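Local atomic coordinates of 5'-deoxynucleotidase (Pyrococcus horikoshii, PDB entry 2CQZ), a protein that probably removes the 5'-phosphate from 2'-deoxyribonucleoside monophosphates as a metal-dependent phosphohydrolase of the HD-domain family. Residues I8-T13 with K99-E104; A75-I80 with D91-L96. All blocks are in the same frame, centred on the assembly; numbering follows the deposited sequence.

Overall arrangement
From the N terminus, helix 5-11 finds its distant partner at residues 99-104, where interaction 1 closes a loop of 85 residues. That span carries His36, His70 and Asp71, three of the four nickel ligands; Asp127 comes later. Interaction 2 falls wholly within it, joining 75-80 to 91-96 across ten residues. Both contacts use helix 90-100, interaction 2 on its body and interaction 1 near its C-terminal end. Segment 75-80 also touches interaction 1, its Ile76 packing against Leu10 and Val101, and the two centres lie about 11 Å apart.

Interaction 1 (I8-T13 with K99-E104); sequences ILLVQT and KKVFPE
Leu10 and Val11 of helix 5-11 meet Val101 and Phe102, at the C-terminal end of helix 90-100, through methyl groups and one end of an aromatic ring. Leu10 reaches across with its CD2 methyl: CG stands opposite the backbone N (chi1 172°) and CD2 is extended from CA. That methyl comes to 3.9 Å from CG1 of Val101 and lies equally near CZ of Phe102. The CG2 methyl of Val11 approaches the same end of the ring, 4.0 Å from Phe102 CZ with CE1 just beyond. Both methyls come in at a slant, whereas Val101 CG1 sits over the centre of one ring face, 3.7 Å above its plane. Val101 therefore touches both Leu10 and the ring that Leu10 meets.

In the HD-domain fold this packing is joined to the metal-binding segment through Leu72, which follows the nickel ligands His70 and Asp71 and touches both Val11 and Phe102; Val11 itself is about 13 Å from the ion.

The polar bonds are made within segment 8-13 or by Lys7 beside it. Leu10 O accepts twice from Thr13, from N at 3.1 Å and from OG1 at 2.6 Å. Both donors reach the carbonyl from one face, with OG1 tilted 32° out of its plane. Lys7 adds a polar tie between the two parts of the chain, forming a salt bridge with Glu104 OE2 and a hydrogen bond to Val101 O. Other subunits flank the contact: Phe42 of a second subunit packs on Val11, and Phe87 of a third packs on Val101.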
loop_
_atom_site.group_PDB
_atom_site.type_symbol
_atom_site.label_atom_id
_atom_site.label_comp_id
_atom_site.label_asym_id
_atom_site.label_seq_id
_atom_site.Cartn_x
_atom_site.Cartn_y
_atom_site.Cartn_z
ATOM N N ILE A 8 9.494 3.865 -24.527
ATOM C CA ILE A 8 8.281 4.154 -23.776
ATOM C C ILE A 8 8.169 3.279 -22.520
ATOM O O ILE A 8 7.802 3.756 -21.452
ATOM C CB ILE A 8 7.036 3.960 -24.665
ATOM C CG1 ILE A 8 7.111 4.912 -25.861
ATOM C CG2 ILE A 8 5.782 4.220 -23.857
ATOM C CD1 ILE A 8 6.029 4.724 -26.870
ATOM N N LEU A 9 8.510 2.005 -22.644
ATOM C CA LEU A 9 8.438 1.095 -21.508
ATOM C C LEU A 9 9.433 1.517 -20.433
ATOM O O LEU A 9 9.200 1.337 -19.240
ATOM C CB LEU A 9 8.742 -0.336 -21.956
ATOM C CG LEU A 9 7.698 -1.070 -22.809
ATOM C CD1 LEU A 9 8.259 -2.434 -23.214
ATOM C CD2 LEU A 9 6.396 -1.231 -22.022
ATOM N N LEU A 10 10.550 2.072 -20.875
ATOM C CA LEU A 10 11.587 2.544 -19.973
ATOM C C LEU A 10 11.084 3.761 -19.187
ATOM O O LEU A 10 11.250 3.812 -17.959
ATOM C CB LEU A 10 12.835 2.950 -20.757
ATOM C CG LEU A 10 13.879 3.640 -19.882
ATOM C CD1 LEU A 10 14.261 2.726 -18.741
ATOM C CD2 LEU A 10 15.092 4.011 -20.709
ATOM N N VAL A 11 10.495 4.740 -19.887
ATOM C CA VAL A 11 9.992 5.955 -19.233
ATOM C C VAL A 11 8.779 5.690 -18.351
ATOM O O VAL A 11 8.531 6.435 -17.405
ATOM C CB VAL A 11 9.654 7.072 -20.281
ATOM C CG1 VAL A 11 8.678 8.118 -19.694
ATOM C CG2 VAL A 11 10.919 7.806 -20.707
ATOM N N GLN A 12 8.036 4.626 -18.651
ATOM C CA GLN A 12 6.889 4.287 -17.835
ATOM C C GLN A 12 7.325 3.812 -16.458
ATOM O O GLN A 12 6.496 3.662 -15.565
ATOM C CB GLN A 12 6.031 3.210 -18.498
ATOM C CG GLN A 12 5.185 3.725 -19.667
ATOM C CD GLN A 12 4.006 2.824 -19.997
ATOM O OE1 GLN A 12 4.126 1.597 -20.021
ATOM N NE2 GLN A 12 2.862 3.436 -20.270
ATOM N N THR A 13 8.622 3.567 -16.286
ATOM C CA THR A 13 9.152 3.136 -14.990
ATOM C C THR A 13 8.927 4.264 -13.975
ATOM O O THR A 13 8.916 4.040 -12.766
ATOM C CB THR A 13 10.664 2.839 -15.072
ATOM O OG1 THR A 13 10.914 1.952 -16.162
ATOM C CG2 THR A 13 11.156 2.171 -13.802
ATOM N N LYS A 99 22.655 11.932 -22.641
ATOM C CA LYS A 99 23.604 11.853 -23.737
ATOM C C LYS A 99 23.603 10.472 -24.394
ATOM O O LYS A 99 23.560 10.380 -25.617
ATOM C CB LYS A 99 25.007 12.198 -23.245
ATOM C CG LYS A 99 25.483 13.569 -23.679
ATOM C CD LYS A 99 26.897 13.837 -23.167
ATOM C CE LYS A 99 27.880 12.709 -23.543
ATOM N NZ LYS A 99 28.127 12.565 -25.017
ATOM N N LYS A 100 23.648 9.410 -23.593
ATOM C CA LYS A 100 23.643 8.061 -24.130
ATOM C C LYS A 100 22.244 7.486 -24.427
ATOM O O LYS A 100 22.028 6.881 -25.482
ATOM C CB LYS A 100 24.345 7.100 -23.177
ATOM C CG LYS A 100 24.161 5.649 -23.610
ATOM C CD LYS A 100 24.681 4.629 -22.602
ATOM C CE LYS A 100 24.397 3.215 -23.117
ATOM N NZ LYS A 100 24.737 2.122 -22.154
ATOM N N VAL A 101 21.299 7.675 -23.504
ATOM C CA VAL A 101 19.947 7.121 -23.645
ATOM C C VAL A 101 18.865 7.993 -24.299
ATOM O O VAL A 101 18.003 7.480 -25.029
ATOM C CB VAL A 101 19.394 6.646 -22.261
ATOM C CG1 VAL A 101 18.014 6.030 -22.426
ATOM C CG2 VAL A 101 20.362 5.638 -21.627
ATOM N N PHE A 102 18.891 9.293 -24.005
ATOM C CA PHE A 102 17.913 10.262 -24.533
ATOM C C PHE A 102 18.584 11.403 -25.304
ATOM O O PHE A 102 18.323 12.578 -25.042
ATOM C CB PHE A 102 17.090 10.863 -23.372
ATOM C CG PHE A 102 16.300 9.843 -22.601
ATOM C CD1 PHE A 102 15.246 9.166 -23.203
ATOM C CD2 PHE A 102 16.633 9.534 -21.288
ATOM C CE1 PHE A 102 14.564 8.171 -22.529
ATOM C CE2 PHE A 102 15.945 8.529 -20.598
ATOM C CZ PHE A 102 14.904 7.857 -21.223
ATOM N N PRO A 103 19.460 11.073 -26.264
ATOM C CA PRO A 103 20.164 12.090 -27.053
ATOM C C PRO A 103 19.211 13.085 -27.702
ATOM O O PRO A 103 19.504 14.277 -27.782
ATOM C CB PRO A 103 20.947 11.253 -28.064
ATOM C CG PRO A 103 20.062 10.034 -28.236
ATOM C CD PRO A 103 19.703 9.729 -26.818
ATOM N N GLU A 104 18.057 12.592 -28.145
ATOM C CA GLU A 104 17.059 13.450 -28.773
ATOM C C GLU A 104 16.516 14.482 -27.805
ATOM O O GLU A 104 15.986 15.497 -28.238
ATOM C CB GLU A 104 15.870 12.649 -29.325
ATOM C CG GLU A 104 15.055 11.944 -28.263
ATOM C CD GLU A 104 15.724 10.673 -27.786
ATOM O OE1 GLU A 104 16.971 10.650 -27.740
ATOM O OE2 GLU A 104 15.011 9.702 -27.454
#

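Interaction 2 (A75-I80 with D91-L96); sequences AIITDI and DKAEAL
Within the HD-domain helical bundle, short helix 74-77, which follows shortly after the metal-binding His70-Asp71 pair, packs on helix 90-100 by way of Ile77 lying against Ala93 and Glu94. The backbones come near each other here, with 7.6 Å between CA of Ile77 and CA of Ala93. Ala93 offers a single methyl that two branches of the isoleucine share: Ile77 CD1 stands 3.8 Å from Ala93 CB, and Ile77 CG2 is 4.1 Å from that same CB. With CG1 between the backbone N and the carbonyl carbon (chi1 65°), and CD1 extended from CA, the longer branch ends against Ala93 while CG2 also lies beside its methyl.

The CD1 methyl also meets CG of Glu94 at 4.0 Å. The two side chains cross at about a right angle, and Glu94 continues extended beyond CG, carrying its carboxylate past the methyl; OE2 makes a weak hydrogen bond to Tyr109 OH. Part of the Glu94 side chain comes to about 8 Å from the nickel.

After Ile77 the chain leaves the helix at Thr78, whose phi is positive, and folds into an inverse gamma turn centred on Asp79, with Ile80 N donating to Thr78 O at 2.8 Å. Asp79 OD1 forms a salt bridge with Lys90, a second link to the start of helix 90-100. Val88 of a third subunit packs on Ala93.

Between Ile77 and its two partners the attraction is dispersive and hydrophobic; it depends on close fit rather than on bond direction, and only the aliphatic part of Glu94 contributes to it.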
loop_
_atom_site.group_PDB
_atom_site.type_symbol
_atom_site.label_atom_id
_atom_site.label_comp_id
_atom_site.label_asym_id
_atom_site.label_seq_id
_atom_site.Cartn_x
_atom_site.Cartn_y
_atom_site.Cartn_z
ATOM N N ALA A 75 14.272 7.794 -14.868
ATOM C CA ALA A 75 13.724 6.496 -15.267
ATOM C C ALA A 75 14.793 5.416 -15.095
ATOM O O ALA A 75 14.489 4.226 -14.957
ATOM C CB ALA A 75 13.251 6.541 -16.718
ATOM N N ILE A 76 16.049 5.838 -15.107
ATOM C CA ILE A 76 17.159 4.921 -14.926
ATOM C C ILE A 76 17.835 5.228 -13.598
ATOM O O ILE A 76 18.098 4.336 -12.813
ATOM C CB ILE A 76 18.192 5.069 -16.078
ATOM C CG1 ILE A 76 17.617 4.480 -17.364
ATOM C CG2 ILE A 76 19.519 4.395 -15.714
ATOM C CD1 ILE A 76 18.425 4.837 -18.586
ATOM N N ILE A 77 18.080 6.505 -13.339
ATOM C CA ILE A 77 18.837 6.741 -12.082
ATOM C C ILE A 77 17.995 6.869 -10.801
ATOM O O ILE A 77 18.464 6.687 -9.680
ATOM C CB ILE A 77 19.928 7.895 -12.072
ATOM C CG1 ILE A 77 19.449 9.384 -12.257
ATOM C CG2 ILE A 77 21.223 7.584 -12.794
ATOM C CD1 ILE A 77 20.508 10.413 -11.754
ATOM N N THR A 78 16.669 6.997 -10.886
ATOM C CA THR A 78 15.761 7.031 -9.735
ATOM C C THR A 78 15.909 8.430 -9.141
ATOM O O THR A 78 16.918 9.105 -9.368
ATOM C CB THR A 78 16.079 5.985 -8.624
ATOM O OG1 THR A 78 17.185 6.429 -7.836
ATOM C CG2 THR A 78 16.385 4.629 -9.218
ATOM N N ASP A 79 14.901 8.872 -8.397
ATOM C CA ASP A 79 14.913 10.203 -7.807
ATOM C C ASP A 79 15.797 10.268 -6.577
ATOM O O ASP A 79 15.298 10.305 -5.452
ATOM C CB ASP A 79 13.479 10.617 -7.460
ATOM C CG ASP A 79 13.404 11.971 -6.780
ATOM O OD1 ASP A 79 14.169 12.885 -7.169
ATOM O OD2 ASP A 79 12.563 12.126 -5.865
ATOM N N ILE A 80 17.110 10.277 -6.792
ATOM C CA ILE A 80 18.070 10.346 -5.691
ATOM C C ILE A 80 17.790 11.631 -4.928
ATOM O O ILE A 80 17.898 12.716 -5.476
ATOM C CB ILE A 80 19.497 10.363 -6.228
ATOM C CG1 ILE A 80 19.759 9.073 -7.007
ATOM C CG2 ILE A 80 20.475 10.526 -5.087
ATOM C CD1 ILE A 80 21.030 9.099 -7.827
ATOM N N ASP A 91 23.632 15.429 -10.969
ATOM C CA ASP A 91 23.736 16.223 -12.202
ATOM C C ASP A 91 24.625 15.578 -13.253
ATOM O O ASP A 91 24.279 15.527 -14.433
ATOM C CB ASP A 91 24.279 17.592 -11.873
ATOM C CG ASP A 91 23.480 18.265 -10.802
ATOM O OD1 ASP A 91 22.397 18.822 -11.113
ATOM O OD2 ASP A 91 23.931 18.209 -9.635
ATOM N N LYS A 92 25.782 15.105 -12.822
ATOM C CA LYS A 92 26.694 14.449 -13.719
ATOM C C LYS A 92 25.967 13.242 -14.315
ATOM O O LYS A 92 25.902 13.076 -15.530
ATOM C CB LYS A 92 27.939 14.049 -12.927
ATOM C CG LYS A 92 29.072 13.461 -13.725
ATOM C CD LYS A 92 30.370 13.668 -12.945
ATOM C CE LYS A 92 31.438 12.643 -13.299
ATOM N NZ LYS A 92 32.745 13.009 -12.641
ATOM N N ALA A 93 25.390 12.409 -13.460
ATOM C CA ALA A 93 24.687 11.230 -13.943
ATOM C C ALA A 93 23.532 11.581 -14.880
ATOM O O ALA A 93 23.337 10.924 -15.900
ATOM C CB ALA A 93 24.178 10.398 -12.781
ATOM N N GLU A 94 22.766 12.617 -14.565
ATOM C CA GLU A 94 21.649 12.963 -15.443
ATOM C C GLU A 94 22.078 13.253 -16.873
ATOM O O GLU A 94 21.490 12.727 -17.825
ATOM C CB GLU A 94 20.881 14.175 -14.907
ATOM C CG GLU A 94 20.233 13.961 -13.562
ATOM C CD GLU A 94 19.359 15.133 -13.163
ATOM O OE1 GLU A 94 18.723 15.067 -12.087
ATOM O OE2 GLU A 94 19.307 16.119 -13.930
ATOM N N ALA A 95 23.088 14.108 -17.017
ATOM C CA ALA A 95 23.603 14.493 -18.328
ATOM C C ALA A 95 24.037 13.249 -19.106
ATOM O O ALA A 95 23.777 13.127 -20.301
ATOM C CB ALA A 95 24.768 15.453 -18.155
ATOM N N LEU A 96 24.685 12.319 -18.416
ATOM C CA LEU A 96 25.127 11.091 -19.052
ATOM C C LEU A 96 23.994 10.302 -19.707
ATOM O O LEU A 96 24.044 10.018 -20.910
ATOM C CB LEU A 96 25.840 10.208 -18.035
ATOM C CG LEU A 96 27.305 10.607 -17.866
ATOM C CD1 LEU A 96 27.893 9.927 -16.645
ATOM C CD2 LEU A 96 28.073 10.245 -19.142
#